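Local structure of protein SCO1 homolog 1, mitochondrial (Arabidopsis thaliana, 6N5U) at residues A[52-57]-A[91-96]; A[58-63]-A[159-164]; A[105-110]-A[115-120]. The protein binds copper(I) in a thioredoxin-fold domain and is thought to act as a metallochaperone in mitochondrial copper homeostasis and copper insertion into cytochrome c oxidase. All coordinates share one frame; numbering follows the deposited sequence.

Interaction 1: residues A[52-57]-A[91-96]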
# COMPACT_ATOMS: atom_id res chain seq x y z
N LYS A 52 -8.86 -7.05 -3.19
CA LYS A 52 -9.80 -6.50 -2.20
C LYS A 52 -9.74 -4.97 -2.24
O LYS A 52 -10.77 -4.34 -2.41
CB LYS A 52 -9.43 -6.98 -0.78
CG LYS A 52 -10.47 -6.65 0.31
CD LYS A 52 -9.89 -6.38 1.70
CE LYS A 52 -9.09 -7.51 2.30
NZ LYS A 52 -8.59 -7.15 3.65
N LEU A 53 -8.53 -4.40 -2.15
CA LEU A 53 -8.29 -2.96 -2.20
C LEU A 53 -8.77 -2.30 -3.50
O LEU A 53 -9.44 -1.28 -3.44
CB LEU A 53 -6.82 -2.64 -1.91
CG LEU A 53 -6.42 -1.16 -1.86
CD1 LEU A 53 -7.29 -0.37 -0.86
CD2 LEU A 53 -4.92 -1.01 -1.57
N ALA A 54 -8.46 -2.89 -4.67
CA ALA A 54 -8.85 -2.35 -5.96
C ALA A 54 -10.36 -2.32 -6.08
O ALA A 54 -10.91 -1.29 -6.47
CB ALA A 54 -8.24 -3.20 -7.06
N ALA A 55 -11.05 -3.41 -5.68
CA ALA A 55 -12.51 -3.48 -5.73
C ALA A 55 -13.12 -2.53 -4.72
O ALA A 55 -14.19 -1.98 -4.99
CB ALA A 55 -12.98 -4.90 -5.50
N ALA A 56 -12.43 -2.32 -3.56
CA ALA A 56 -12.86 -1.39 -2.50
C ALA A 56 -12.78 0.06 -3.03
O ALA A 56 -13.76 0.80 -2.87
CB ALA A 56 -12.03 -1.56 -1.25
N ILE A 57 -11.67 0.43 -3.74
CA ILE A 57 -11.45 1.74 -4.36
C ILE A 57 -12.63 2.14 -5.23
O ILE A 57 -13.16 3.25 -5.06
CB ILE A 57 -10.07 1.82 -5.11
CG1 ILE A 57 -8.87 1.76 -4.13
CG2 ILE A 57 -9.95 3.04 -6.05
CD1 ILE A 57 -8.88 2.74 -2.90
N GLU A 91 -1.58 -4.50 -12.94
CA GLU A 91 -2.43 -5.71 -12.99
C GLU A 91 -3.69 -5.65 -12.14
O GLU A 91 -4.66 -6.35 -12.46
CB GLU A 91 -1.63 -6.95 -12.53
CG GLU A 91 -0.41 -7.34 -13.35
CD GLU A 91 0.39 -8.51 -12.81
OE1 GLU A 91 -0.06 -9.15 -11.83
OE2 GLU A 91 1.48 -8.79 -13.37
N PHE A 92 -3.67 -4.88 -11.03
CA PHE A 92 -4.75 -4.80 -10.04
C PHE A 92 -5.79 -3.72 -10.26
O PHE A 92 -6.99 -3.95 -10.06
CB PHE A 92 -4.17 -4.64 -8.63
CG PHE A 92 -3.25 -5.76 -8.24
CD1 PHE A 92 -3.74 -6.92 -7.68
CD2 PHE A 92 -1.87 -5.66 -8.46
CE1 PHE A 92 -2.89 -7.95 -7.30
CE2 PHE A 92 -1.02 -6.70 -8.12
CZ PHE A 92 -1.53 -7.84 -7.53
N HIS A 93 -5.31 -2.51 -10.58
CA HIS A 93 -6.13 -1.32 -10.76
C HIS A 93 -5.32 -0.30 -11.52
O HIS A 93 -4.12 -0.14 -11.25
CB HIS A 93 -6.52 -0.76 -9.38
CG HIS A 93 -7.70 0.16 -9.40
ND1 HIS A 93 -7.58 1.47 -9.82
CD2 HIS A 93 -8.97 -0.06 -9.00
CE1 HIS A 93 -8.79 2.00 -9.69
NE2 HIS A 93 -9.65 1.12 -9.18
N PRO A 94 -5.93 0.45 -12.47
CA PRO A 94 -5.14 1.47 -13.18
C PRO A 94 -4.69 2.64 -12.30
O PRO A 94 -3.79 3.38 -12.71
CB PRO A 94 -6.05 1.90 -14.34
CG PRO A 94 -7.39 1.46 -13.99
CD PRO A 94 -7.33 0.40 -12.95
N LYS A 95 -5.27 2.81 -11.10
CA LYS A 95 -4.95 3.94 -10.25
C LYS A 95 -4.09 3.55 -9.06
O LYS A 95 -3.89 4.37 -8.16
CB LYS A 95 -6.23 4.72 -9.85
CG LYS A 95 -6.74 5.59 -11.02
CD LYS A 95 -8.14 6.09 -10.80
CE LYS A 95 -8.60 7.04 -11.89
NZ LYS A 95 -9.92 7.64 -11.55
N LEU A 96 -3.45 2.36 -9.12
CA LEU A 96 -2.57 1.88 -8.05
C LEU A 96 -1.11 2.29 -8.26
O LEU A 96 -0.45 1.79 -9.16
CB LEU A 96 -2.72 0.35 -7.83
CG LEU A 96 -1.74 -0.40 -6.89
CD1 LEU A 96 -1.86 0.05 -5.45
CD2 LEU A 96 -1.99 -1.88 -6.94
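Ala54 and His93 each bury a nearly equal area in this contact and sit at the closest backbone approach, their CA atoms 5.6 Å apart. From helix 45-64, Ala54 points its methyl at the loop that leads from helix 82-89 into strand 97-100. That methyl meets backbone first: Ala54 CB lies 3.3 Å from Phe92 O. It also packs beside the imidazole, with Ala54 CB 3.8 Å from His93 CD2. The same ring atom approaches the helix backbone, His93 CD2 standing 3.4 Å from Ala54 O. CG of His93 is anti to its own backbone N (chi1 -161°), and this swings the ring over to the helix.

One turn further on, Ile57 adds its branch methyl. Ile57 CG2 reaches His93 NE2 at 3.7 Å, with the two side chains crossing obliquely, while the end of Ile57 leads away from the loop; this residue also touches Val68 and Pro70 of strand 68-74 and Ile34 of strand 32-38. Phe92 sends its ring elsewhere along the same helix, to Leu50 and Ile51, and its side chain comes within about 6 Å of that of the copper ligand Cys46.

Polar bonds at both ring nitrogens fix the imidazole. Lys95 N donates to His93 ND1 over 3.0 Å, in the ring plane, within the type I turn from His93 to Leu96; His93 NE2 is hydrogen-bonded to Asp58 OD1. An alanine in place of His93 would take away both bonds, and Asp58 would probably lose its mate while the loop came partly adrift from Ala54 and Ile57. Since ND1 is an acceptor, the ring proton probably sits on NE2, facing the carboxylate. The bond from His93 to Asp58 thus ties the loop to the helix, although no hydrogen bond joins 52-57 to 91-96 directly.

Interaction 2: residues A[58-63]-A[159-164]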
# COMPACT_ATOMS: atom_id res chain seq x y z
N ASP A 58 -13.09 1.20 -6.09
CA ASP A 58 -14.24 1.38 -6.99
C ASP A 58 -15.57 1.47 -6.26
O ASP A 58 -16.41 2.28 -6.64
CB ASP A 58 -14.28 0.24 -8.04
CG ASP A 58 -13.12 0.24 -9.02
OD1 ASP A 58 -12.37 1.26 -9.06
OD2 ASP A 58 -12.95 -0.77 -9.75
N LYS A 59 -15.77 0.65 -5.22
CA LYS A 59 -17.01 0.66 -4.44
C LYS A 59 -17.17 1.97 -3.66
O LYS A 59 -18.24 2.57 -3.69
CB LYS A 59 -17.06 -0.55 -3.51
CG LYS A 59 -17.39 -1.84 -4.21
CD LYS A 59 -18.31 -2.68 -3.33
CE LYS A 59 -18.57 -4.02 -3.93
NZ LYS A 59 -19.09 -3.93 -5.33
N ILE A 60 -16.09 2.42 -2.99
CA ILE A 60 -16.01 3.70 -2.26
C ILE A 60 -16.48 4.82 -3.21
O ILE A 60 -17.38 5.58 -2.84
CB ILE A 60 -14.55 3.95 -1.82
CG1 ILE A 60 -14.12 3.03 -0.65
CG2 ILE A 60 -14.32 5.43 -1.50
CD1 ILE A 60 -12.55 2.87 -0.50
N LYS A 61 -15.89 4.88 -4.45
CA LYS A 61 -16.22 5.90 -5.45
C LYS A 61 -17.69 5.85 -5.83
O LYS A 61 -18.33 6.90 -5.89
CB LYS A 61 -15.30 5.80 -6.68
CG LYS A 61 -15.61 6.78 -7.83
CD LYS A 61 -15.46 8.24 -7.43
CE LYS A 61 -15.40 9.15 -8.63
NZ LYS A 61 -15.37 10.58 -8.24
N GLU A 62 -18.24 4.63 -6.05
CA GLU A 62 -19.65 4.44 -6.42
C GLU A 62 -20.59 4.93 -5.32
O GLU A 62 -21.60 5.58 -5.62
CB GLU A 62 -19.95 2.96 -6.72
CG GLU A 62 -19.41 2.44 -8.04
CD GLU A 62 -19.27 0.93 -8.12
OE1 GLU A 62 -20.21 0.23 -7.68
OE2 GLU A 62 -18.23 0.44 -8.62
N ASN A 63 -20.26 4.63 -4.06
CA ASN A 63 -21.07 4.91 -2.88
C ASN A 63 -20.93 6.30 -2.27
O ASN A 63 -21.91 6.80 -1.71
CB ASN A 63 -20.80 3.85 -1.81
CG ASN A 63 -20.97 2.43 -2.28
OD1 ASN A 63 -21.59 2.13 -3.31
ND2 ASN A 63 -20.42 1.50 -1.53
N ASP A 159 -17.35 0.24 3.46
CA ASP A 159 -18.21 0.82 4.50
C ASP A 159 -17.44 1.65 5.51
O ASP A 159 -17.85 2.77 5.82
CB ASP A 159 -19.01 -0.26 5.25
CG ASP A 159 -20.01 -1.04 4.42
OD1 ASP A 159 -20.37 -0.57 3.31
OD2 ASP A 159 -20.42 -2.13 4.87
N GLY A 160 -16.33 1.09 5.99
CA GLY A 160 -15.43 1.73 6.92
C GLY A 160 -14.78 2.98 6.36
O GLY A 160 -14.91 4.05 6.95
N VAL A 161 -14.11 2.87 5.20
CA VAL A 161 -13.43 4.01 4.57
C VAL A 161 -14.44 5.14 4.33
O VAL A 161 -14.17 6.28 4.69
CB VAL A 161 -12.61 3.62 3.30
CG1 VAL A 161 -12.12 4.84 2.54
CG2 VAL A 161 -11.42 2.72 3.67
N VAL A 162 -15.64 4.78 3.79
CA VAL A 162 -16.73 5.71 3.49
C VAL A 162 -17.21 6.43 4.77
O VAL A 162 -17.35 7.65 4.75
CB VAL A 162 -17.87 5.03 2.67
CG1 VAL A 162 -19.13 5.90 2.57
CG2 VAL A 162 -17.38 4.65 1.27
N LYS A 163 -17.34 5.69 5.91
CA LYS A 163 -17.74 6.24 7.22
C LYS A 163 -16.73 7.27 7.72
O LYS A 163 -17.13 8.36 8.16
CB LYS A 163 -17.93 5.11 8.26
CG LYS A 163 -18.42 5.61 9.63
CD LYS A 163 -18.74 4.48 10.57
CE LYS A 163 -19.54 4.98 11.75
NZ LYS A 163 -20.12 3.86 12.54
N GLU A 164 -15.44 6.94 7.64
CA GLU A 164 -14.35 7.80 8.05
C GLU A 164 -14.33 9.11 7.27
O GLU A 164 -14.36 10.18 7.89
CB GLU A 164 -13.00 7.06 7.95
CG GLU A 164 -12.78 5.96 8.98
CD GLU A 164 -12.92 6.38 10.43
OE1 GLU A 164 -12.57 7.53 10.77
OE2 GLU A 164 -13.41 5.55 11.24
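Val161 meets the CD1 end of Ile60, and Val162, the next residue along, packs nearer its root, so helix 154-167 grips one isoleucine of helix 45-64 at two levels. At Val161 the methyl that does the touching is CG1, anti to the backbone N (chi1 171°). It lies 3.6 Å from Ile60 CD1, the two side chains crossing at about a right angle. Val161 also packs on Leu137 and Tyr148, which ties this point of the helix to strands 135-138 and 144-148 at one edge of the central sheet.

Val162 uses its other branch. Its side chain and that of Ile60 run past each other in opposite directions, Val162 CG2 being 3.9 Å from Ile60 CA and 4.1 Å from Ile60 CG1. The backbones are nearest here as well, with the CA atoms of Ile60 and Val162 6.1 Å apart. Beyond them, Glu164 touches Val145, Leu137 and Tyr148 of the sheet.

The close contacts are all carbon to carbon, with no hydrogen bond between the two segments, so the hold of one helix on the other depends here on the fit of branched side chains.

Interaction 3: residues A[105-110]-A[115-120]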
# COMPACT_ATOMS: atom_id res chain seq x y z
N GLU A 105 15.96 3.02 2.68
CA GLU A 105 14.79 3.88 2.44
C GLU A 105 13.52 3.15 2.88
O GLU A 105 12.69 3.74 3.59
CB GLU A 105 14.70 4.30 0.96
CG GLU A 105 15.49 5.56 0.65
CD GLU A 105 15.69 5.95 -0.80
OE1 GLU A 105 15.15 5.25 -1.69
OE2 GLU A 105 16.39 6.95 -1.05
N ILE A 106 13.41 1.85 2.51
CA ILE A 106 12.31 0.93 2.85
C ILE A 106 12.27 0.67 4.36
O ILE A 106 11.19 0.57 4.93
CB ILE A 106 12.43 -0.39 2.03
CG1 ILE A 106 12.29 -0.15 0.48
CG2 ILE A 106 11.48 -1.50 2.52
CD1 ILE A 106 10.97 0.52 -0.06
N LYS A 107 13.45 0.58 5.00
CA LYS A 107 13.61 0.37 6.45
C LYS A 107 13.05 1.56 7.23
O LYS A 107 12.39 1.37 8.25
CB LYS A 107 15.11 0.15 6.79
CG LYS A 107 15.45 -0.13 8.25
CD LYS A 107 16.96 0.04 8.51
CE LYS A 107 17.30 0.23 9.98
NZ LYS A 107 18.73 0.61 10.18
N SER A 108 13.32 2.79 6.73
CA SER A 108 12.87 4.04 7.34
C SER A 108 11.34 4.19 7.28
O SER A 108 10.73 4.57 8.29
CB SER A 108 13.57 5.22 6.66
OG SER A 108 13.02 6.47 7.04
N VAL A 109 10.73 3.87 6.12
CA VAL A 109 9.27 4.00 5.95
C VAL A 109 8.51 2.89 6.73
O VAL A 109 7.46 3.19 7.30
CB VAL A 109 8.84 4.12 4.46
CG1 VAL A 109 9.09 2.83 3.67
CG2 VAL A 109 7.40 4.59 4.33
N ALA A 110 9.05 1.66 6.78
CA ALA A 110 8.41 0.58 7.52
C ALA A 110 8.45 0.92 9.00
O ALA A 110 7.43 0.80 9.67
CB ALA A 110 9.10 -0.75 7.24
N VAL A 115 5.73 -1.15 10.70
CA VAL A 115 5.57 -2.36 9.90
C VAL A 115 6.73 -3.33 10.16
O VAL A 115 7.91 -2.94 10.13
CB VAL A 115 5.41 -2.02 8.38
CG1 VAL A 115 5.44 -3.27 7.51
CG2 VAL A 115 4.12 -1.23 8.13
N TYR A 116 6.39 -4.60 10.43
CA TYR A 116 7.35 -5.67 10.60
C TYR A 116 7.58 -6.29 9.20
O TYR A 116 6.62 -6.50 8.45
CB TYR A 116 6.79 -6.74 11.57
CG TYR A 116 7.36 -8.13 11.36
CD1 TYR A 116 8.66 -8.44 11.74
CD2 TYR A 116 6.60 -9.13 10.75
CE1 TYR A 116 9.20 -9.70 11.50
CE2 TYR A 116 7.12 -10.41 10.55
CZ TYR A 116 8.43 -10.68 10.92
OH TYR A 116 8.96 -11.93 10.72
N TYR A 117 8.84 -6.59 8.86
CA TYR A 117 9.20 -7.27 7.61
C TYR A 117 10.50 -8.03 7.81
O TYR A 117 11.46 -7.49 8.39
CB TYR A 117 9.17 -6.33 6.38
CG TYR A 117 10.33 -5.39 6.24
CD1 TYR A 117 10.35 -4.17 6.90
CD2 TYR A 117 11.37 -5.66 5.36
CE1 TYR A 117 11.43 -3.29 6.78
CE2 TYR A 117 12.45 -4.80 5.22
CZ TYR A 117 12.48 -3.61 5.93
OH TYR A 117 13.56 -2.76 5.80
N MET A 118 10.53 -9.29 7.43
CA MET A 118 11.70 -10.15 7.61
C MET A 118 11.79 -11.21 6.52
O MET A 118 10.84 -11.95 6.27
CB MET A 118 11.62 -10.82 8.98
CG MET A 118 12.87 -11.56 9.37
SD MET A 118 12.62 -12.37 10.97
CE MET A 118 12.88 -10.95 12.09
N LYS A 119 12.95 -11.30 5.88
CA LYS A 119 13.23 -12.30 4.86
C LYS A 119 13.16 -13.68 5.48
O LYS A 119 13.63 -13.91 6.61
CB LYS A 119 14.60 -12.07 4.24
CG LYS A 119 14.51 -11.28 2.96
CD LYS A 119 15.84 -10.81 2.47
CE LYS A 119 16.67 -11.87 1.82
NZ LYS A 119 17.69 -11.23 0.97
N THR A 120 12.52 -14.59 4.74
CA THR A 120 12.25 -15.97 5.09
C THR A 120 12.84 -16.81 3.96
O THR A 120 12.49 -16.60 2.82
CB THR A 120 10.70 -16.06 5.28
OG1 THR A 120 10.39 -15.64 6.61
CG2 THR A 120 10.10 -17.44 4.96
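Tyr117 packs its ring against Ala110 and Ile106 and brings its hydroxyl up to Lys107. The strand beginning at Tyr117 runs at 131° to helix segment 105-110, the two axes 11.3 Å apart at their closest, and the Tyr117 side chain reaches across to the helix. From CB, which points at the helix, CG takes the position between backbone N and carbonyl carbon (chi1 76°). Next come the two carbons of one ring side, which meet the alanine methyl: Tyr117 CD1 is 3.7 Å and CE1 3.5 Å from Ala110 CB. Tyr117 CZ is 4.1 Å from Ile106 CG2, the two side chains crossing at about a right angle. At the tip, Tyr117 OH lies 3.2 Å from Lys107 CA, which is at the ring edge near its plane, and 3.4 Å from Lys107 CB. Lys107 N is also close to the hydroxyl, but the angle is too poor for a hydrogen bond.

Where the chain leaves the helix, Val115 N donates to Ala110 O over 2.8 Å. Val115 CB also lies near that oxygen and the Ala110 methyl.

Tyr117 also touches Val75, Val129 and the copper ligand His131, the last two on the neighbouring strand 127-131. The contact therefore combines one backbone bond, which bridges the link from helix to strand, with largely apolar packing along a tyrosine that connects helix 103-112 to the hairpin carrying a metal-binding histidine.

In the fold
Interactions 1 and 2 are neighbours on helix 45-64, their centres about 13 Å apart. They touch through the bond between His93 and Asp58, and their segments alternate along the chain. That one helix thus serves two partners, the loop before strand 97-100 and the C-terminal helix 154-167. Interaction 3 lies across the centre of the chain, about 23 Å from interaction 1 and about 29 Å from interaction 2 between centres; it follows interaction 1 in sequence and is nested inside the loop that interaction 2 closes. Copper lies about 10 Å from the side chains of Phe92 and Tyr117, so interactions 1 and 3 approach the metal site from different parts of the thioredoxin fold.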